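Side-chain contacts in periplasmic beta-glucosidase (Pseudomonas aeruginosa, PDB 6R5T), which probably hydrolyses terminal, non-reducing beta-D-glucosyl residues with release of beta-D-glucose, as a periplasmic member of glycoside hydrolase family 3: residues R5-A8 with S9-R13; A60-D63 with Q64-H67; A320-L324 with G325-D329. The protein carries 1 engineered substitution. One frame throughout, in Å; residues are numbered along the deposited sequence.

Interaction 1: R5-A8 with S9-R13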
loop_
_atom_site.group_PDB
_atom_site.type_symbol
_atom_site.label_atom_id
_atom_site.label_comp_id
_atom_site.label_asym_id
_atom_site.label_seq_id
_atom_site.Cartn_x
_atom_site.Cartn_y
_atom_site.Cartn_z
ATOM N N ARG A 5 -41.145 27.036 2.445
ATOM C CA ARG A 5 -41.921 28.062 3.195
ATOM C C ARG A 5 -41.980 27.654 4.669
ATOM O O ARG A 5 -41.711 28.500 5.510
ATOM C CB ARG A 5 -43.348 28.235 2.658
ATOM C CG ARG A 5 -43.428 28.809 1.245
ATOM C CD ARG A 5 -44.765 29.469 0.930
ATOM N NE ARG A 5 -44.916 30.632 1.801
ATOM C CZ ARG A 5 -46.010 30.970 2.483
ATOM N NH1 ARG A 5 -47.115 30.248 2.396
ATOM N NH2 ARG A 5 -45.988 32.043 3.259
ATOM N N PHE A 6 -42.356 26.412 4.952
ATOM C CA PHE A 6 -42.488 25.849 6.319
ATOM C C PHE A 6 -41.143 26.070 7.037
ATOM O O PHE A 6 -41.136 26.565 8.171
ATOM C CB PHE A 6 -42.858 24.357 6.303
ATOM C CG PHE A 6 -43.019 23.758 7.673
ATOM C CD1 PHE A 6 -41.919 23.233 8.349
ATOM C CD2 PHE A 6 -44.241 23.748 8.319
ATOM C CE1 PHE A 6 -42.037 22.725 9.634
ATOM C CE2 PHE A 6 -44.356 23.240 9.613
ATOM C CZ PHE A 6 -43.250 22.731 10.273
ATOM N N ILE A 7 -40.043 25.709 6.379
ATOM C CA ILE A 7 -38.697 25.770 7.011
ATOM C C ILE A 7 -38.293 27.221 7.231
ATOM O O ILE A 7 -37.780 27.537 8.292
ATOM C CB ILE A 7 -37.643 24.966 6.215
ATOM C CG1 ILE A 7 -37.993 23.478 6.339
ATOM C CG2 ILE A 7 -36.248 25.271 6.721
ATOM C CD1 ILE A 7 -37.217 22.555 5.441
ATOM N N ALA A 8 -38.521 28.093 6.258
ATOM C CA ALA A 8 -38.169 29.526 6.378
ATOM C C ALA A 8 -39.008 30.154 7.505
ATOM O O ALA A 8 -38.441 30.944 8.258
ATOM C CB ALA A 8 -38.398 30.231 5.063
ATOM N N SER A 9 -40.281 29.809 7.643
ATOM C CA SER A 9 -41.158 30.395 8.679
ATOM C C SER A 9 -40.633 29.922 10.031
ATOM O O SER A 9 -40.484 30.745 10.958
ATOM C CB SER A 9 -42.608 30.032 8.479
ATOM O OG SER A 9 -43.407 30.338 9.638
ATOM N N LEU A 10 -40.317 28.628 10.151
ATOM C CA LEU A 10 -39.788 28.117 11.433
ATOM C C LEU A 10 -38.450 28.783 11.755
ATOM O O LEU A 10 -38.242 29.224 12.918
ATOM C CB LEU A 10 -39.667 26.595 11.405
ATOM C CG LEU A 10 -39.104 25.970 12.676
ATOM C CD1 LEU A 10 -39.878 26.371 13.913
ATOM C CD2 LEU A 10 -39.222 24.465 12.544
ATOM N N MET A 11 -37.519 28.868 10.801
ATOM C CA MET A 11 -36.192 29.467 11.093
ATOM C C MET A 11 -36.297 30.960 11.446
ATOM O O MET A 11 -35.474 31.394 12.214
ATOM C CB MET A 11 -35.257 29.256 9.905
ATOM C CG MET A 11 -34.857 27.809 9.902
ATOM S SD MET A 11 -33.619 27.422 8.697
ATOM C CE MET A 11 -32.211 28.358 9.295
ATOM N N ALA A 12 -37.289 31.668 10.915
ATOM C CA ALA A 12 -37.510 33.099 11.248
ATOM C C ALA A 12 -37.907 33.224 12.718
ATOM O O ALA A 12 -37.813 34.331 13.251
ATOM C CB ALA A 12 -38.551 33.740 10.324
ATOM N N ARG A 13 -38.356 32.158 13.364
ATOM C CA ARG A 13 -38.766 32.193 14.785
ATOM C C ARG A 13 -37.578 31.907 15.709
ATOM O O ARG A 13 -37.707 32.046 16.947
ATOM C CB ARG A 13 -39.860 31.157 15.048
ATOM C CG ARG A 13 -41.087 31.254 14.155
ATOM C CD ARG A 13 -42.134 30.211 14.515
ATOM N NE ARG A 13 -42.570 30.479 15.856
ATOM C CZ ARG A 13 -43.430 29.775 16.569
ATOM N NH1 ARG A 13 -44.000 28.716 16.039
ATOM N NH2 ARG A 13 -43.689 30.151 17.810
#

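Interaction 2: A60-D63 with Q64-H67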
loop_
_atom_site.group_PDB
_atom_site.type_symbol
_atom_site.label_atom_id
_atom_site.label_comp_id
_atom_site.label_asym_id
_atom_site.label_seq_id
_atom_site.Cartn_x
_atom_site.Cartn_y
_atom_site.Cartn_z
ATOM N N ALA A 60 -39.744 8.455 25.460
ATOM C CA ALA A 60 -39.368 9.251 26.655
ATOM C C ALA A 60 -38.547 10.481 26.236
ATOM O O ALA A 60 -38.779 11.604 26.742
ATOM C CB ALA A 60 -38.625 8.388 27.645
ATOM N N MET A 61 -37.652 10.321 25.261
ATOM C CA MET A 61 -36.904 11.490 24.748
ATOM C C MET A 61 -37.825 12.443 23.993
ATOM O O MET A 61 -37.720 13.692 24.184
ATOM C CB MET A 61 -35.841 11.041 23.765
ATOM C CG MET A 61 -34.993 9.983 24.330
ATOM S SD MET A 61 -33.850 10.781 25.344
ATOM C CE MET A 61 -32.460 9.735 24.906
ATOM N N GLN A 62 -38.631 11.915 23.081
ATOM C CA GLN A 62 -39.534 12.765 22.253
ATOM C C GLN A 62 -40.502 13.518 23.192
ATOM O O GLN A 62 -40.862 14.689 22.904
ATOM C CB GLN A 62 -40.254 11.895 21.241
ATOM C CG GLN A 62 -40.754 12.612 20.007
ATOM C CD GLN A 62 -39.655 13.155 19.098
ATOM O OE1 GLN A 62 -39.119 14.203 19.388
ATOM N NE2 GLN A 62 -39.371 12.501 17.968
ATOM N N ASP A 63 -40.876 12.883 24.307
ATOM C CA ASP A 63 -41.772 13.518 25.297
ATOM C C ASP A 63 -41.137 14.787 25.869
ATOM O O ASP A 63 -41.896 15.693 26.229
ATOM C CB ASP A 63 -42.156 12.574 26.424
ATOM C CG ASP A 63 -43.153 11.494 26.049
ATOM O OD1 ASP A 63 -43.804 11.545 24.985
ATOM O OD2 ASP A 63 -43.254 10.570 26.826
ATOM N N GLN A 64 -39.818 14.846 26.007
ATOM C CA GLN A 64 -39.131 15.995 26.627
ATOM C C GLN A 64 -39.257 17.211 25.721
ATOM O O GLN A 64 -39.147 18.341 26.229
ATOM C CB GLN A 64 -37.672 15.699 26.926
ATOM C CG GLN A 64 -37.493 14.474 27.804
ATOM C CD GLN A 64 -38.410 14.522 29.001
ATOM O OE1 GLN A 64 -38.340 15.471 29.787
ATOM N NE2 GLN A 64 -39.298 13.536 29.111
ATOM N N VAL A 65 -39.417 17.004 24.414
ATOM C CA VAL A 65 -39.513 18.119 23.429
ATOM C C VAL A 65 -40.709 19.020 23.755
ATOM O O VAL A 65 -40.608 20.221 23.510
ATOM C CB VAL A 65 -39.604 17.546 22.010
ATOM C CG1 VAL A 65 -40.037 18.562 21.009
ATOM C CG2 VAL A 65 -38.273 16.933 21.612
ATOM N N ARG A 66 -41.798 18.428 24.228
ATOM C CA ARG A 66 -43.042 19.178 24.556
ATOM C C ARG A 66 -42.715 20.301 25.542
ATOM O O ARG A 66 -43.550 21.235 25.666
ATOM C CB ARG A 66 -44.093 18.253 25.175
ATOM C CG ARG A 66 -44.576 17.102 24.296
ATOM C CD ARG A 66 -46.037 16.736 24.591
ATOM N NE ARG A 66 -46.408 15.372 24.984
ATOM C CZ ARG A 66 -46.374 14.896 26.232
ATOM N NH1 ARG A 66 -45.889 15.637 27.219
ATOM N NH2 ARG A 66 -46.788 13.662 26.482
ATOM N N HIS A 67 -41.601 20.239 26.289
ATOM C CA HIS A 67 -41.270 21.249 27.325
ATOM C C HIS A 67 -40.425 22.393 26.761
ATOM O O HIS A 67 -40.184 23.351 27.480
ATOM C CB HIS A 67 -40.568 20.631 28.536
ATOM C CG HIS A 67 -41.403 19.636 29.250
ATOM N ND1 HIS A 67 -42.530 19.989 29.993
ATOM C CD2 HIS A 67 -41.305 18.290 29.318
ATOM C CE1 HIS A 67 -43.065 18.895 30.500
ATOM N NE2 HIS A 67 -42.331 17.839 30.108
#

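Interaction 3: A320-L324 with G325-D329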
loop_
_atom_site.group_PDB
_atom_site.type_symbol
_atom_site.label_atom_id
_atom_site.label_comp_id
_atom_site.label_asym_id
_atom_site.label_seq_id
_atom_site.Cartn_x
_atom_site.Cartn_y
_atom_site.Cartn_z
ATOM N N ALA A 320 -34.401 17.507 7.017
ATOM C CA ALA A 320 -34.403 16.052 7.250
ATOM C C ALA A 320 -35.593 15.658 8.120
ATOM O O ALA A 320 -36.285 14.663 7.833
ATOM C CB ALA A 320 -33.111 15.618 7.878
ATOM N N LYS A 321 -35.852 16.422 9.171
ATOM C CA LYS A 321 -36.987 16.108 10.061
ATOM C C LYS A 321 -38.306 16.252 9.295
ATOM O O LYS A 321 -39.213 15.447 9.547
ATOM C CB LYS A 321 -36.912 17.056 11.233
ATOM C CG LYS A 321 -35.719 16.780 12.130
ATOM C CD LYS A 321 -35.596 17.715 13.321
ATOM C CE LYS A 321 -34.457 17.302 14.219
ATOM N NZ LYS A 321 -34.393 18.074 15.476
ATOM N N TYR A 322 -38.384 17.235 8.415
ATOM C CA TYR A 322 -39.600 17.499 7.606
ATOM C C TYR A 322 -39.871 16.251 6.731
ATOM O O TYR A 322 -40.949 15.661 6.770
ATOM C CB TYR A 322 -39.407 18.795 6.819
ATOM C CG TYR A 322 -40.597 19.195 5.979
ATOM C CD1 TYR A 322 -40.850 18.585 4.763
ATOM C CD2 TYR A 322 -41.460 20.183 6.419
ATOM C CE1 TYR A 322 -41.912 18.982 3.964
ATOM C CE2 TYR A 322 -42.556 20.549 5.662
ATOM C CZ TYR A 322 -42.777 19.956 4.435
ATOM O OH TYR A 322 -43.835 20.374 3.670
ATOM N N ASP A 323 -38.825 15.788 6.024
ATOM C CA ASP A 323 -38.957 14.644 5.096
ATOM C C ASP A 323 -39.315 13.370 5.873
ATOM O O ASP A 323 -40.053 12.539 5.294
ATOM C CB ASP A 323 -37.704 14.450 4.259
ATOM C CG ASP A 323 -37.489 15.530 3.229
ATOM O OD1 ASP A 323 -38.450 16.371 2.986
ATOM O OD2 ASP A 323 -36.335 15.594 2.703
ATOM N N LEU A 324 -38.835 13.230 7.106
ATOM C CA LEU A 324 -39.119 12.057 7.956
ATOM C C LEU A 324 -40.552 12.071 8.525
ATOM O O LEU A 324 -40.961 11.103 9.153
ATOM C CB LEU A 324 -38.074 11.998 9.054
ATOM C CG LEU A 324 -36.759 11.403 8.564
ATOM C CD1 LEU A 324 -35.660 11.675 9.545
ATOM C CD2 LEU A 324 -36.934 9.918 8.371
ATOM N N GLY A 325 -41.267 13.166 8.319
ATOM C CA GLY A 325 -42.669 13.302 8.751
ATOM C C GLY A 325 -42.790 13.787 10.176
ATOM O O GLY A 325 -43.895 13.707 10.742
ATOM N N LEU A 326 -41.694 14.188 10.813
ATOM C CA LEU A 326 -41.669 14.419 12.269
ATOM C C LEU A 326 -42.372 15.732 12.629
ATOM O O LEU A 326 -42.791 15.837 13.764
ATOM C CB LEU A 326 -40.238 14.326 12.791
ATOM C CG LEU A 326 -39.630 12.925 12.664
ATOM C CD1 LEU A 326 -38.117 13.005 12.897
ATOM C CD2 LEU A 326 -40.240 11.934 13.656
ATOM N N PHE A 327 -42.473 16.672 11.722
ATOM C CA PHE A 327 -43.265 17.906 12.014
ATOM C C PHE A 327 -44.756 17.586 11.901
ATOM O O PHE A 327 -45.543 18.222 12.602
ATOM C CB PHE A 327 -42.894 19.061 11.118
ATOM C CG PHE A 327 -41.569 19.668 11.454
ATOM C CD1 PHE A 327 -41.423 20.385 12.628
ATOM C CD2 PHE A 327 -40.467 19.481 10.648
ATOM C CE1 PHE A 327 -40.210 20.944 12.988
ATOM C CE2 PHE A 327 -39.266 20.076 10.978
ATOM C CZ PHE A 327 -39.114 20.766 12.165
ATOM N N ALA A 328 -45.142 16.591 11.108
ATOM C CA ALA A 328 -46.569 16.206 10.962
ATOM C C ALA A 328 -46.991 15.355 12.154
ATOM O O ALA A 328 -48.107 15.521 12.671
ATOM C CB ALA A 328 -46.761 15.507 9.641
ATOM N N ASP A 329 -46.117 14.449 12.614
ATOM C CA ASP A 329 -46.372 13.642 13.815
ATOM C C ASP A 329 -45.043 13.132 14.336
ATOM O O ASP A 329 -44.486 12.178 13.778
ATOM C CB ASP A 329 -47.317 12.474 13.522
ATOM C CG ASP A 329 -47.607 11.566 14.716
ATOM O OD1 ASP A 329 -47.243 11.916 15.871
ATOM O OD2 ASP A 329 -48.179 10.482 14.462
HETATM O O HOH W 1 -42.864 16.522 8.663
#

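Interaction 1: R5-A8 with S9-R13
M11 lies alongside I7 one helical turn further on. M11 CB sits 3.5 Å from I7 O. M11 CG comes closer to I7 O, at 3.3 Å, because chi1 (-74°) sets CG beside the backbone N, the very N-H that I7 O accepts. That bond, M11 N to I7 O, is 2.9 Å long with an angle of 165° at the hydrogen. M11 SD then meets the branch methyl CG2 of I7 at 3.9 Å, the two side chains pointing the same way, and a bend at chi3 (65°) carries M11 CE away from I7.

A second pair runs along another side of the helix: F6 CE1 and L10 CD2 approach loosely, at 4.4 Å, the methyl standing obliquely to the ring. Under both pairs the backbone keeps regular i to i+4 bonding, S9 N to R5 O, L10 N to F6 O and A12 N to A8 O.

Helix 2-12 thus turns an apolar flank to helix 307-323, where I7 rests on R315 and A319 and M11 on R315 and L318. F6 meets the rings of Y322, in its last turn, and F327, just past its end, while R5, A8, S9 and A12 line the exposed side.

Interaction 2: A60-D63 with Q64-H67
A60 O is gripped twice by one residue, Q64. The stronger hold comes from the side chain: NE2 of Q64 donates to A60 O at 3.1 Å, with 160° at the hydrogen and the oxygen lying in the plane of the Q64 amide. The backbone N of Q64 adds a weak bond to A60 O, 3.5 Å long. To reach back one turn the glutamine folds on itself: chi1 (-56°) puts Q64 CG beside the backbone N, 3.3 Å from A60 O, and the bend at chi2 then turns the amide back so that NE2 reaches that oxygen. With OE1 taken by R42 NH1, both ends of the amide are held and its rotation is probably fixed.

The main bond of Q64 N goes instead to M61 O, and V65 N turns likewise to Q62 O; each donor stands above the carbonyl plane. These are i to i+3 bonds, the sign of a helix tightening as it runs out. This is helix 55-65, which links strands 48-50 and 75-78 as the crossover of a beta-alpha-beta unit in the TIM-barrel-type N-terminal domain. M61 and Q64 pack on M38 and I41 of helix 34-42.

V65 CG2 lies beside Q62 OE1 at 3.6 Å, and that buried oxygen accepts from L74 N just ahead of strand 75-78. Further round, D63 and R66 point the same way with carboxylate and guanidinium stacked, their planes 22° apart. OD1 of D63 sits over the guanidinium face, 4.0 Å from R66 NH2, so this long salt bridge acts through charge alone, with no N-H aimed at the oxygen. D63 OD1 has its hydrogen bond with Y331 OH.

Interaction 3: A320-L324 with G325-D329
L326 N and G325 N fold the chain back over the end of helix 307-323, bonding to K321 O and Y322 O. L326 N donates to K321 O at 3.1 Å, nearly in line with the carbonyl, while G325 N reaches Y322 O at 3.0 Å from above the carbonyl plane. Water adds a polar link: it donates to Y322 O at 2.8 Å and accepts a weak bond from F327 N.

With G325 at positive phi (87°), the two backbone bonds make a Schellman motif, the classic C-terminal stop of a helix. It lies against the barrel strands, L324 on M172 of strand 172-178 and L326 on F75 of strand 75-78.

Apolar contacts fill in around the turn. With F327 CG anti to its carbonyl carbon (chi1 -73°), the ring is turned back onto the last helical turn, F327 CD2 meeting Y322 CA edge-on at 3.7 Å and F327 CE2 approaching K321 CB at 3.8 Å. L326 CD1 packs on L324 CB at 4.0 Å.

The charged ends find their partners outside the turn. K321 runs out extended beyond CG, and its NZ bonds to P73 O, Q22 OE1 and G47 O; D323 OD1 pairs with K3 NZ of helix 2-12 in a salt bridge.

In the fold
Interactions 1 and 3 share an interface: F6 CE1 lies 3.6 Å from F327 CG, F6 CD1 lies 3.6 Å from Y322 CD2, and L10 CD2 reaches the F327 ring, so helix 2-12 packs on the end of helix 307-323 and the turn after it. Interaction 2 belongs to another helix and touches neither; its nearest atoms are about 4 Å from interaction 3, and both reach P73 and Y331. Interaction 1 is a surface contact, the other two are partly buried. Plain helix bonding carries interaction 1, polar side-chain bonding marks interaction 2, and aromatic packing sets interaction 3 apart.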